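Local coordinates for beta-ketoacyl-[acyl-carrier-protein] synthase FabY (Pseudomonas aeruginosa, PDB 4CW4) that catalyses the condensation of acetyl-CoA with malonyl-ACP to give the acetoacetyl-ACP primer that starts fatty acid synthesis, at residues I213-Q218 with G621-L626; A124-L129 with G145-S150; V91-P96 with T166-G171; R23-H28 with R583-R588. One frame throughout, in Å; residues are numbered along the deposited sequence.

Interaction 1: I213-Q218 with G621-L626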
loop_
_atom_site.group_PDB
_atom_site.type_symbol
_atom_site.label_atom_id
_atom_site.label_comp_id
_atom_site.label_asym_id
_atom_site.label_seq_id
_atom_site.Cartn_x
_atom_site.Cartn_y
_atom_site.Cartn_z
ATOM N N ILE A 213 -25.188 6.822 13.159
ATOM C CA ILE A 213 -23.770 6.956 13.492
ATOM C C ILE A 213 -23.207 8.271 12.934
ATOM O O ILE A 213 -22.622 9.068 13.670
ATOM C CB ILE A 213 -22.966 5.732 12.997
ATOM C CG1 ILE A 213 -23.448 4.488 13.759
ATOM C CG2 ILE A 213 -21.442 5.962 13.159
ATOM C CD1 ILE A 213 -22.910 3.162 13.189
ATOM N N VAL A 214 -23.422 8.515 11.648
ATOM C CA VAL A 214 -22.918 9.727 11.007
ATOM C C VAL A 214 -23.481 10.992 11.679
ATOM O O VAL A 214 -22.739 11.959 11.893
ATOM C CB VAL A 214 -23.242 9.722 9.503
ATOM C CG1 VAL A 214 -22.737 10.977 8.848
ATOM C CG2 VAL A 214 -22.610 8.510 8.829
ATOM N N ASP A 215 -24.772 10.976 12.021
ATOM C CA ASP A 215 -25.443 12.119 12.661
ATOM C C ASP A 215 -24.850 12.440 14.048
ATOM O O ASP A 215 -25.064 13.531 14.590
ATOM C CB ASP A 215 -26.939 11.826 12.866
ATOM C CG ASP A 215 -27.788 12.063 11.624
ATOM O OD1 ASP A 215 -27.316 12.659 10.636
ATOM O OD2 ASP A 215 -28.969 11.643 11.660
ATOM N N ASN A 216 -24.133 11.478 14.630
ATOM C CA ASN A 216 -23.596 11.637 15.976
ATOM C C ASN A 216 -22.125 12.017 16.069
ATOM O O ASN A 216 -21.597 12.121 17.168
ATOM C CB ASN A 216 -23.852 10.380 16.804
ATOM C CG ASN A 216 -25.212 10.398 17.476
ATOM O OD1 ASN A 216 -25.347 10.817 18.628
ATOM N ND2 ASN A 216 -26.227 9.964 16.754
ATOM N N VAL A 217 -21.474 12.239 14.930
ATOM C CA VAL A 217 -20.062 12.636 14.912
ATOM C C VAL A 217 -19.850 13.750 13.883
ATOM O O VAL A 217 -20.741 14.028 13.081
ATOM C CB VAL A 217 -19.132 11.424 14.617
ATOM C CG1 VAL A 217 -19.310 10.347 15.689
ATOM C CG2 VAL A 217 -19.379 10.841 13.238
ATOM N N GLN A 218 -18.695 14.408 13.921
ATOM C CA GLN A 218 -18.342 15.370 12.880
ATOM C C GLN A 218 -17.944 14.636 11.593
ATOM O O GLN A 218 -17.557 13.465 11.624
ATOM C CB GLN A 218 -17.233 16.321 13.345
ATOM C CG GLN A 218 -17.671 17.133 14.565
ATOM C CD GLN A 218 -16.725 18.249 14.937
ATOM O OE1 GLN A 218 -15.937 18.692 14.133
ATOM N NE2 GLN A 218 -16.795 18.687 16.182
ATOM N N GLY A 621 -25.348 17.331 3.386
ATOM C CA GLY A 621 -25.670 15.968 3.751
ATOM C C GLY A 621 -25.231 15.537 5.146
ATOM O O GLY A 621 -25.624 14.473 5.609
ATOM N N PHE A 622 -24.404 16.342 5.807
ATOM C CA PHE A 622 -23.949 16.033 7.163
ATOM C C PHE A 622 -24.563 17.023 8.128
ATOM O O PHE A 622 -24.367 18.224 7.978
ATOM C CB PHE A 622 -22.426 16.113 7.249
ATOM C CG PHE A 622 -21.729 14.974 6.572
ATOM C CD1 PHE A 622 -21.450 15.023 5.213
ATOM C CD2 PHE A 622 -21.364 13.843 7.288
ATOM C CE1 PHE A 622 -20.822 13.978 4.588
ATOM C CE2 PHE A 622 -20.726 12.790 6.663
ATOM C CZ PHE A 622 -20.454 12.857 5.306
ATOM N N SER A 623 -25.292 16.527 9.126
ATOM C CA SER A 623 -25.997 17.422 10.043
ATOM C C SER A 623 -25.010 18.188 10.926
ATOM O O SER A 623 -25.249 19.341 11.280
ATOM C CB SER A 623 -27.047 16.669 10.880
ATOM O OG SER A 623 -26.484 15.621 11.647
ATOM N N GLN A 624 -23.883 17.561 11.240
ATOM C CA GLN A 624 -22.905 18.152 12.141
ATOM C C GLN A 624 -21.857 18.963 11.395
ATOM O O GLN A 624 -21.232 18.452 10.466
ATOM C CB GLN A 624 -22.205 17.049 12.932
ATOM C CG GLN A 624 -23.174 16.087 13.652
ATOM C CD GLN A 624 -23.317 16.394 15.109
ATOM O OE1 GLN A 624 -22.981 15.574 15.972
ATOM N NE2 GLN A 624 -23.765 17.605 15.405
ATOM N N PRO A 625 -21.675 20.232 11.777
ATOM C CA PRO A 625 -20.557 20.966 11.178
ATOM C C PRO A 625 -19.198 20.410 11.567
ATOM O O PRO A 625 -19.048 19.818 12.631
ATOM C CB PRO A 625 -20.717 22.378 11.747
ATOM C CG PRO A 625 -21.568 22.203 12.947
ATOM C CD PRO A 625 -22.489 21.090 12.646
ATOM N N LEU A 626 -18.213 20.598 10.694
ATOM C CA LEU A 626 -16.844 20.217 10.990
ATOM C C LEU A 626 -16.218 21.442 11.645
ATOM O O LEU A 626 -15.914 22.420 10.962
ATOM C CB LEU A 626 -16.104 19.839 9.699
ATOM C CG LEU A 626 -14.732 19.184 9.824
ATOM C CD1 LEU A 626 -14.268 18.698 8.457
ATOM C CD2 LEU A 626 -13.697 20.111 10.420
HETATM O O HOH W 1 -22.747 14.826 10.861
HETATM O O HOH W 2 -25.128 13.482 9.274
HETATM O O HOH W 3 -26.625 15.753 14.142
HETATM O O HOH W 4 -25.086 14.254 18.413
#
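Val214 and Phe622 make the apolar part of this contact. The CG1 methyl of Val214, placed anti to its backbone N (chi1 179°), approaches the ring obliquely, 3.5 Å from Phe622 CE2 and equally close to CD2; Pro219 and Val276 touch the same phenyl group. Water carries most of the polar joining. One molecule donates to Val214 O and accepts from Gln624 N, with 3.0 Å from its oxygen to each of those atoms, and it lies in the ring plane at the edge of Phe622. A second donates to Asp215 OD1 (2.7 Å from the water oxygen) and accepts from Ser623 N. A third donates to Asp215 O and lies 2.5 Å from Ser623 OG. Ser623 OG is also 3.2 Å from Asp215 OD1; a direct bond between them is possible but uncertain, as the hydroxyl could turn to another acceptor. The carboxylate has a further partner in Lys211, by a salt bridge. In the fold, an irregular connection between strands 616-618 and 626-627 here crosses the C-terminal end of helix 210-215 at the protein surface. Van der Waals contacts complete the join. Bent at chi2 (-101°), Gln624 lays CG against Val217 O at 3.2 Å. The extended Gln218 runs beside Pro625, its CG 3.6 Å from Pro625 O. The hydrogen bond to Gln218 OE1 comes from Val627 N.

Interaction 2: A124-L129 with G145-S150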
loop_
_atom_site.group_PDB
_atom_site.type_symbol
_atom_site.label_atom_id
_atom_site.label_comp_id
_atom_site.label_asym_id
_atom_site.label_seq_id
_atom_site.Cartn_x
_atom_site.Cartn_y
_atom_site.Cartn_z
ATOM N N ALA A 124 -3.071 -14.539 -44.578
ATOM C CA ALA A 124 -3.388 -13.788 -43.382
ATOM C C ALA A 124 -4.006 -12.459 -43.732
ATOM O O ALA A 124 -3.832 -11.948 -44.825
ATOM C CB ALA A 124 -2.144 -13.561 -42.580
ATOM N N SER A 125 -4.732 -11.900 -42.771
ATOM C CA SER A 125 -5.214 -10.536 -42.851
ATOM C C SER A 125 -4.024 -9.607 -42.614
ATOM O O SER A 125 -3.329 -9.743 -41.607
ATOM C CB SER A 125 -6.281 -10.294 -41.783
ATOM O OG SER A 125 -7.265 -11.311 -41.808
ATOM N N PRO A 126 -3.773 -8.665 -43.539
ATOM C CA PRO A 126 -2.616 -7.794 -43.341
ATOM C C PRO A 126 -2.663 -6.988 -42.038
ATOM O O PRO A 126 -1.600 -6.643 -41.509
ATOM C CB PRO A 126 -2.631 -6.886 -44.583
ATOM C CG PRO A 126 -3.945 -7.068 -45.201
ATOM C CD PRO A 126 -4.430 -8.420 -44.834
ATOM N N LYS A 127 -3.851 -6.707 -41.512
ATOM C CA LYS A 127 -3.941 -5.972 -40.251
ATOM C C LYS A 127 -3.440 -6.777 -39.051
ATOM O O LYS A 127 -3.200 -6.217 -37.991
ATOM C CB LYS A 127 -5.372 -5.488 -39.983
ATOM C CG LYS A 127 -5.728 -4.113 -40.597
ATOM C CD LYS A 127 -4.712 -2.986 -40.290
ATOM C CE LYS A 127 -4.349 -2.856 -38.801
ATOM N NZ LYS A 127 -3.068 -2.101 -38.578
ATOM N N GLN A 128 -3.302 -8.090 -39.203
ATOM C CA GLN A 128 -2.826 -8.929 -38.102
ATOM C C GLN A 128 -1.338 -9.229 -38.191
ATOM O O GLN A 128 -0.792 -9.906 -37.335
ATOM C CB GLN A 128 -3.605 -10.248 -38.055
ATOM C CG GLN A 128 -5.087 -10.090 -37.713
ATOM C CD GLN A 128 -5.781 -11.408 -37.426
ATOM O OE1 GLN A 128 -5.372 -12.470 -37.911
ATOM N NE2 GLN A 128 -6.836 -11.350 -36.613
ATOM N N LEU A 129 -0.677 -8.749 -39.243
ATOM C CA LEU A 129 0.745 -8.988 -39.401
ATOM C C LEU A 129 1.541 -8.006 -38.542
ATOM O O LEU A 129 1.070 -6.897 -38.273
ATOM C CB LEU A 129 1.148 -8.822 -40.869
ATOM C CG LEU A 129 0.508 -9.864 -41.796
ATOM C CD1 LEU A 129 0.925 -9.666 -43.221
ATOM C CD2 LEU A 129 0.831 -11.304 -41.373
ATOM N N GLY A 145 -8.977 -9.444 -49.657
ATOM C CA GLY A 145 -8.302 -8.522 -48.764
ATOM C C GLY A 145 -7.122 -9.121 -48.021
ATOM O O GLY A 145 -6.406 -8.407 -47.309
ATOM N N GLU A 146 -6.908 -10.424 -48.176
ATOM C CA GLU A 146 -5.824 -11.098 -47.467
ATOM C C GLU A 146 -4.538 -11.042 -48.275
ATOM O O GLU A 146 -4.543 -10.637 -49.438
ATOM C CB GLU A 146 -6.198 -12.543 -47.160
ATOM C CG GLU A 146 -7.519 -12.671 -46.439
ATOM C CD GLU A 146 -7.484 -13.703 -45.336
ATOM O OE1 GLU A 146 -7.361 -14.906 -45.653
ATOM O OE2 GLU A 146 -7.583 -13.306 -44.152
ATOM N N VAL A 147 -3.437 -11.433 -47.641
ATOM C CA VAL A 147 -2.142 -11.494 -48.310
ATOM C C VAL A 147 -1.510 -12.863 -48.109
ATOM O O VAL A 147 -1.824 -13.572 -47.154
ATOM C CB VAL A 147 -1.155 -10.411 -47.797
ATOM C CG1 VAL A 147 -1.632 -9.017 -48.197
ATOM C CG2 VAL A 147 -0.953 -10.514 -46.284
ATOM N N LEU A 148 -0.611 -13.209 -49.021
ATOM C CA LEU A 148 0.114 -14.472 -48.970
ATOM C C LEU A 148 1.501 -14.225 -48.392
ATOM O O LEU A 148 2.293 -13.487 -48.954
ATOM C CB LEU A 148 0.214 -15.074 -50.368
ATOM C CG LEU A 148 0.871 -16.451 -50.451
ATOM C CD1 LEU A 148 0.094 -17.503 -49.656
ATOM C CD2 LEU A 148 1.020 -16.877 -51.919
ATOM N N VAL A 149 1.782 -14.833 -47.251
ATOM C CA VAL A 149 3.028 -14.598 -46.537
ATOM C C VAL A 149 3.915 -15.827 -46.591
ATOM O O VAL A 149 3.433 -16.943 -46.434
ATOM C CB VAL A 149 2.737 -14.302 -45.059
ATOM C CG1 VAL A 149 4.013 -13.969 -44.317
ATOM C CG2 VAL A 149 1.736 -13.162 -44.956
ATOM N N SER A 150 5.205 -15.623 -46.814
ATOM C CA SER A 150 6.182 -16.702 -46.694
ATOM C C SER A 150 7.355 -16.255 -45.866
ATOM O O SER A 150 7.783 -15.110 -45.929
ATOM C CB SER A 150 6.680 -17.191 -48.055
ATOM O OG SER A 150 5.610 -17.731 -48.783
#
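Ala124 and Val147, which bury the most surface here, form an antiparallel hydrogen-bonded pair in a three-stranded sheet where strand 147-151 lies between strands 120-124 and 138-141. Two backbone bonds define the pair: Ala124 N to Val147 O at 3.0 Å, and Val147 N to Ala124 O at 2.9 Å, the latter nearly straight with 170° at the hydrogen. Both side chains stand on the same face of the sheet. On that face the chain turns back after Ala124 through the 3-10 segment 126-128 and brings Leu129 over the strand. Val147 CG2, set between its backbone N and carbonyl carbon (chi1 of CG1 -67°), meets Leu129 CD1 at 3.7 Å as the two side chains cross obliquely; Val149 slides past the same leucine in the opposite direction. Leu110 of the second subunit packs on both Ala124 and Leu129, and Lys108 of that subunit donates to Leu129 O, so this face of the sheet takes part in the dimer contact. Glu146, third in buried surface, is bent at chi2 (-139°), its CB 3.4 Å from Ala124 O. Beside it, Pro126 CD rests 3.2 Å from Gly145 O. The glutamate ends at Ser125: in one of the two conformers of that serine, Ser125 OG donates to Glu146 OE2 at 3.1 Å, meeting that oxygen nearly along its C-O bond.

Interaction 3: V91-P96 with T166-G171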
loop_
_atom_site.group_PDB
_atom_site.type_symbol
_atom_site.label_atom_id
_atom_site.label_comp_id
_atom_site.label_asym_id
_atom_site.label_seq_id
_atom_site.Cartn_x
_atom_site.Cartn_y
_atom_site.Cartn_z
ATOM N N VAL A 91 -9.891 -24.858 3.539
ATOM C CA VAL A 91 -8.816 -25.200 2.602
ATOM C C VAL A 91 -9.166 -26.501 1.869
ATOM O O VAL A 91 -9.599 -27.479 2.478
ATOM C CB VAL A 91 -7.468 -25.376 3.340
ATOM C CG1 VAL A 91 -6.397 -25.949 2.417
ATOM C CG2 VAL A 91 -7.036 -24.061 3.934
ATOM N N ARG A 92 -8.990 -26.507 0.548
ATOM C CA ARG A 92 -9.301 -27.684 -0.278
ATOM C C ARG A 92 -8.688 -27.521 -1.660
ATOM O O ARG A 92 -8.120 -26.466 -1.957
ATOM C CB ARG A 92 -10.822 -27.872 -0.381
ATOM C CG ARG A 92 -11.585 -26.667 -0.928
ATOM C CD ARG A 92 -13.068 -26.748 -0.545
ATOM N NE ARG A 92 -13.884 -25.789 -1.292
ATOM C CZ ARG A 92 -14.038 -24.506 -0.985
ATOM N NH1 ARG A 92 -13.479 -23.987 0.107
ATOM N NH2 ARG A 92 -14.778 -23.739 -1.769
ATOM N N ARG A 93 -8.839 -28.527 -2.513
ATOM C CA ARG A 93 -8.306 -28.453 -3.872
ATOM C C ARG A 93 -8.947 -27.271 -4.592
ATOM O O ARG A 93 -10.126 -26.969 -4.396
ATOM C CB ARG A 93 -8.565 -29.763 -4.643
ATOM C CG ARG A 93 -7.698 -29.947 -5.897
ATOM C CD ARG A 93 -7.854 -31.348 -6.495
ATOM N NE ARG A 93 -6.724 -31.709 -7.382
ATOM C CZ ARG A 93 -6.610 -31.322 -8.652
ATOM N NH1 ARG A 93 -7.556 -30.567 -9.226
ATOM N NH2 ARG A 93 -5.555 -31.695 -9.365
ATOM N N ILE A 94 -8.160 -26.598 -5.421
ATOM C CA ILE A 94 -8.621 -25.429 -6.158
ATOM C C ILE A 94 -9.681 -25.812 -7.184
ATOM O O ILE A 94 -9.467 -26.712 -7.999
ATOM C CB ILE A 94 -7.452 -24.740 -6.876
ATOM C CG1 ILE A 94 -6.445 -24.198 -5.848
ATOM C CG2 ILE A 94 -7.968 -23.597 -7.776
ATOM C CD1 ILE A 94 -5.144 -23.735 -6.457
ATOM N N GLU A 95 -10.804 -25.109 -7.138
ATOM C CA GLU A 95 -11.991 -25.450 -7.927
ATOM C C GLU A 95 -12.059 -24.653 -9.224
ATOM O O GLU A 95 -11.411 -23.617 -9.363
ATOM C CB GLU A 95 -13.244 -25.285 -7.056
ATOM C CG GLU A 95 -13.237 -26.290 -5.903
ATOM C CD GLU A 95 -14.384 -26.146 -4.937
ATOM O OE1 GLU A 95 -15.308 -25.340 -5.196
ATOM O OE2 GLU A 95 -14.363 -26.873 -3.917
ATOM N N PRO A 96 -12.840 -25.152 -10.196
ATOM C CA PRO A 96 -12.784 -24.582 -11.545
ATOM C C PRO A 96 -13.192 -23.127 -11.681
ATOM O O PRO A 96 -12.818 -22.480 -12.657
ATOM C CB PRO A 96 -13.754 -25.445 -12.354
ATOM C CG PRO A 96 -14.066 -26.621 -11.529
ATOM C CD PRO A 96 -13.694 -26.350 -10.122
ATOM N N THR A 166 2.387 -26.724 -9.556
ATOM C CA THR A 166 2.812 -27.681 -8.533
ATOM C C THR A 166 1.909 -27.641 -7.290
ATOM O O THR A 166 1.911 -28.566 -6.500
ATOM C CB THR A 166 4.249 -27.423 -8.087
ATOM O OG1 THR A 166 4.317 -26.123 -7.507
ATOM C CG2 THR A 166 5.215 -27.534 -9.281
ATOM N N VAL A 167 1.162 -26.553 -7.134
ATOM C CA VAL A 167 0.252 -26.323 -6.011
ATOM C C VAL A 167 -1.174 -26.555 -6.487
ATOM O O VAL A 167 -1.556 -26.063 -7.551
ATOM C CB VAL A 167 0.421 -24.866 -5.512
ATOM C CG1 VAL A 167 -0.674 -24.457 -4.532
ATOM C CG2 VAL A 167 1.804 -24.707 -4.890
ATOM N N LYS A 168 -1.958 -27.303 -5.714
ATOM C CA LYS A 168 -3.310 -27.667 -6.142
ATOM C C LYS A 168 -4.396 -27.179 -5.187
ATOM O O LYS A 168 -5.561 -27.468 -5.426
ATOM C CB LYS A 168 -3.478 -29.196 -6.274
ATOM C CG LYS A 168 -2.365 -29.947 -7.019
ATOM C CD LYS A 168 -2.316 -29.639 -8.488
ATOM C CE LYS A 168 -1.202 -30.439 -9.176
ATOM N NZ LYS A 168 -1.098 -30.052 -10.591
ATOM N N SER A 169 -4.017 -26.488 -4.108
ATOM C CA SER A 169 -4.940 -26.186 -3.017
ATOM C C SER A 169 -4.965 -24.710 -2.635
ATOM O O SER A 169 -4.017 -23.994 -2.872
ATOM C CB SER A 169 -4.593 -27.038 -1.796
ATOM O OG SER A 169 -3.196 -27.052 -1.575
ATOM N N ALA A 170 -6.077 -24.279 -2.055
ATOM C CA ALA A 170 -6.266 -22.890 -1.622
ATOM C C ALA A 170 -7.425 -22.777 -0.652
ATOM O O ALA A 170 -8.314 -23.638 -0.642
ATOM C CB ALA A 170 -6.526 -21.997 -2.814
ATOM N N GLY A 171 -7.419 -21.704 0.139
ATOM C CA GLY A 171 -8.574 -21.334 0.950
ATOM C C GLY A 171 -9.538 -20.508 0.128
ATOM O O GLY A 171 -9.253 -19.368 -0.211
#
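Arg92 and Ala170 form the hydrogen-bonded pair of a small two-stranded antiparallel sheet, the segments 91-93 and 169-171 running at 145° to each other. Three backbone bonds hold it. Ala170 N donates to Arg92 O at 3.0 Å, Arg92 N returns a longer bond of 3.2 Å to Ala170 O, and Ile94 N reaches Lys168 O at 2.7 Å, extending the ladder past the strand end. CA-H...O contacts fill in between, with Arg93 CA 3.3 Å from Lys168 O. Apolar contact comes from Ile94, whose CG1, anti to the carbonyl carbon (chi1 -64°), lies 3.7 Å from Ala170 CB; Ile322 of helix 319-327 also touches Ile94. Among the charged groups, Arg93 and Lys168 lie side by side and point the same way, Lys168 CB being over one face of the guanidinium. Their like charges are probably balanced by Asp102, which forms salt bridges to both; Lys168 NZ also donates to Leu165 O. Val91 bonds through its backbone to Tyr474, in the neighbourhood of the predicted active-site residue His477. Arg92 NH1 is held by Leu90 O, while Arg92 NE makes a salt bridge to Glu95 OE2 at 2.9 Å, meeting it from above the carboxylate plane.

Interaction 4: R23-H28 with R583-R588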
loop_
_atom_site.group_PDB
_atom_site.type_symbol
_atom_site.label_atom_id
_atom_site.label_comp_id
_atom_site.label_asym_id
_atom_site.label_seq_id
_atom_site.Cartn_x
_atom_site.Cartn_y
_atom_site.Cartn_z
ATOM N N ARG A 23 -19.502 -16.718 6.283
ATOM C CA ARG A 23 -19.806 -15.377 6.750
ATOM C C ARG A 23 -19.252 -15.181 8.154
ATOM O O ARG A 23 -19.500 -15.979 9.060
ATOM C CB ARG A 23 -21.311 -15.131 6.754
ATOM C CG ARG A 23 -21.699 -13.780 7.355
ATOM C CD ARG A 23 -23.127 -13.382 7.056
ATOM N NE ARG A 23 -24.183 -14.314 7.473
ATOM C CZ ARG A 23 -24.914 -14.223 8.581
ATOM N NH1 ARG A 23 -24.678 -13.277 9.487
ATOM N NH2 ARG A 23 -25.896 -15.098 8.789
ATOM N N SER A 24 -18.511 -14.099 8.342
ATOM C CA SER A 24 -17.877 -13.853 9.631
ATOM C C SER A 24 -18.817 -13.319 10.692
ATOM O O SER A 24 -18.647 -13.624 11.865
ATOM C CB SER A 24 -16.744 -12.853 9.455
ATOM O OG SER A 24 -15.775 -13.436 8.629
ATOM N N SER A 25 -19.781 -12.495 10.297
ATOM C CA SER A 25 -20.612 -11.832 11.295
ATOM C C SER A 25 -21.377 -12.857 12.125
ATOM O O SER A 25 -21.689 -13.967 11.659
ATOM C CB SER A 25 -21.569 -10.832 10.654
ATOM O OG SER A 25 -22.469 -11.478 9.775
ATOM N N PHE A 26 -21.640 -12.480 13.370
ATOM C CA PHE A 26 -22.357 -13.328 14.318
ATOM C C PHE A 26 -21.658 -14.656 14.568
ATOM O O PHE A 26 -22.271 -15.606 15.047
ATOM C CB PHE A 26 -23.824 -13.485 13.899
ATOM C CG PHE A 26 -24.513 -12.150 13.733
ATOM C CD1 PHE A 26 -24.405 -11.451 12.530
ATOM C CD2 PHE A 26 -25.185 -11.552 14.781
ATOM C CE1 PHE A 26 -24.972 -10.194 12.380
ATOM C CE2 PHE A 26 -25.782 -10.294 14.634
ATOM C CZ PHE A 26 -25.658 -9.609 13.438
ATOM N N HIS A 27 -20.366 -14.687 14.270
ATOM C CA HIS A 27 -19.504 -15.824 14.547
ATOM C C HIS A 27 -19.829 -17.063 13.718
ATOM O O HIS A 27 -19.468 -18.159 14.110
ATOM C CB HIS A 27 -19.535 -16.180 16.034
ATOM C CG HIS A 27 -19.273 -15.015 16.922
ATOM N ND1 HIS A 27 -18.015 -14.486 17.077
ATOM C CD2 HIS A 27 -20.105 -14.253 17.671
ATOM C CE1 HIS A 27 -18.081 -13.442 17.883
ATOM N NE2 HIS A 27 -19.331 -13.288 18.270
ATOM N N HIS A 28 -20.494 -16.910 12.578
ATOM C CA HIS A 28 -20.765 -18.086 11.736
ATOM C C HIS A 28 -19.517 -18.776 11.209
ATOM O O HIS A 28 -19.439 -19.992 11.257
ATOM C CB HIS A 28 -21.704 -17.745 10.592
ATOM C CG HIS A 28 -23.096 -17.478 11.054
ATOM N ND1 HIS A 28 -23.942 -18.485 11.472
ATOM C CD2 HIS A 28 -23.779 -16.321 11.203
ATOM C CE1 HIS A 28 -25.093 -17.955 11.848
ATOM N NE2 HIS A 28 -25.014 -16.640 11.703
ATOM N N ARG A 583 -29.707 -8.877 15.548
ATOM C CA ARG A 583 -30.233 -10.231 15.387
ATOM C C ARG A 583 -31.141 -10.304 14.166
ATOM O O ARG A 583 -31.152 -11.304 13.458
ATOM C CB ARG A 583 -31.020 -10.660 16.635
ATOM C CG ARG A 583 -30.187 -11.068 17.828
ATOM C CD ARG A 583 -31.033 -11.825 18.865
ATOM N NE ARG A 583 -32.071 -10.994 19.432
ATOM C CZ ARG A 583 -31.917 -10.195 20.487
ATOM N NH1 ARG A 583 -30.748 -10.083 21.103
ATOM N NH2 ARG A 583 -32.945 -9.491 20.925
ATOM N N ALA A 584 -31.913 -9.252 13.919
ATOM C CA ALA A 584 -32.814 -9.263 12.772
ATOM C C ALA A 584 -32.031 -9.278 11.461
ATOM O O ALA A 584 -32.421 -9.957 10.501
ATOM C CB ALA A 584 -33.748 -8.090 12.826
ATOM N N TYR A 585 -30.922 -8.550 11.411
ATOM C CA TYR A 585 -30.045 -8.624 10.253
ATOM C C TYR A 585 -29.501 -10.048 10.082
ATOM O O TYR A 585 -29.526 -10.590 8.996
ATOM C CB TYR A 585 -28.879 -7.601 10.334
ATOM C CG TYR A 585 -27.782 -7.961 9.363
ATOM C CD1 TYR A 585 -28.035 -7.988 8.008
ATOM C CD2 TYR A 585 -26.527 -8.337 9.805
ATOM C CE1 TYR A 585 -27.081 -8.378 7.114
ATOM C CE2 TYR A 585 -25.540 -8.735 8.909
ATOM C CZ TYR A 585 -25.839 -8.769 7.567
ATOM O OH TYR A 585 -24.892 -9.142 6.651
ATOM N N ASP A 586 -28.959 -10.632 11.137
ATOM C CA ASP A 586 -28.434 -12.000 11.056
ATOM C C ASP A 586 -29.498 -12.948 10.481
ATOM O O ASP A 586 -29.198 -13.776 9.645
ATOM C CB ASP A 586 -27.999 -12.458 12.454
ATOM C CG ASP A 586 -27.341 -13.824 12.471
ATOM O OD1 ASP A 586 -26.572 -14.163 11.538
ATOM O OD2 ASP A 586 -27.575 -14.558 13.458
ATOM N N GLN A 587 -30.745 -12.817 10.925
ATOM C CA GLN A 587 -31.828 -13.649 10.401
ATOM C C GLN A 587 -32.032 -13.440 8.914
ATOM O O GLN A 587 -32.260 -14.399 8.177
ATOM C CB GLN A 587 -33.126 -13.323 11.131
ATOM C CG GLN A 587 -33.179 -13.861 12.547
ATOM C CD GLN A 587 -33.590 -15.304 12.576
ATOM O OE1 GLN A 587 -34.757 -15.651 12.321
ATOM N NE2 GLN A 587 -32.638 -16.166 12.863
ATOM N N ARG A 588 -31.968 -12.193 8.450
ATOM C CA ARG A 588 -32.126 -11.970 7.020
ATOM C C ARG A 588 -30.941 -12.569 6.259
ATOM O O ARG A 588 -31.107 -13.160 5.188
ATOM C CB ARG A 588 -32.244 -10.472 6.710
ATOM C CG ARG A 588 -33.545 -9.787 7.209
ATOM C CD ARG A 588 -34.808 -10.600 6.978
ATOM N NE ARG A 588 -34.981 -10.996 5.585
ATOM C CZ ARG A 588 -35.573 -12.111 5.194
ATOM N NH1 ARG A 588 -36.071 -12.950 6.076
ATOM N NH2 ARG A 588 -35.664 -12.393 3.916
#
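Phe26 and Asp586 lie stacked, ring and carboxylate planes only 11° apart. Asp586 CB sits over the middle of the ring, 3.5 Å from the Phe26 centroid, a CH-pi contact. Tyr585 meets the same ring rim to rim with planes at 50°, and Tyr585 CD2 comes within 3.5 Å of Phe26 CE1. In Asp586, CG is anti to the backbone N (chi1 -176°), which lays the carboxylate along the ring with OD1 among a cluster of donors. Arg23 approaches end-on, with NH1 at 2.9 Å and NH2 at 3.0 Å from the single oxygen Asp586 OD1, which lies in the guanidinium plane; the two planar groups are nevertheless turned well apart. His28 NE2 takes the syn lone pair of Asp586 OD1 at 2.9 Å, so three N-H groups converge on one buried atom, which would probably favour the charged carboxylate. His28 CD2 covers one guanidinium face. Ser25 OG accepts from Arg23 NH1 at 2.9 Å and bonds to Asp201 of helix 190-204, while His28 ND1 is linked to Thr46. Such a buried salt bridge reinforced by a His-carboxylate hydrogen bond joins the loop between strand 22-23 and helix 28-33 to the long helix 565-590, late in the chain.

Overall arrangement
The four contacts are separate, and none of them meets another. Interaction 3 lies closest to catalysis: Val91 is about 8 Å, side chain to side chain, from the predicted active-site residue His477, whereas interactions 1, 2 and 4 lie away from the active-site residues. Interactions 3 and 4 each sit about 18 Å from the chain centre, their nearest atoms about 11 Å apart. Interaction 1 is peripheral, about 13 Å from interaction 4 at the nearest atoms, and their segments alternate along the chain. Interaction 2 lies farthest out, its centre about 50 Å from the chain centre, in the excursion between the two strands that interaction 3 pairs.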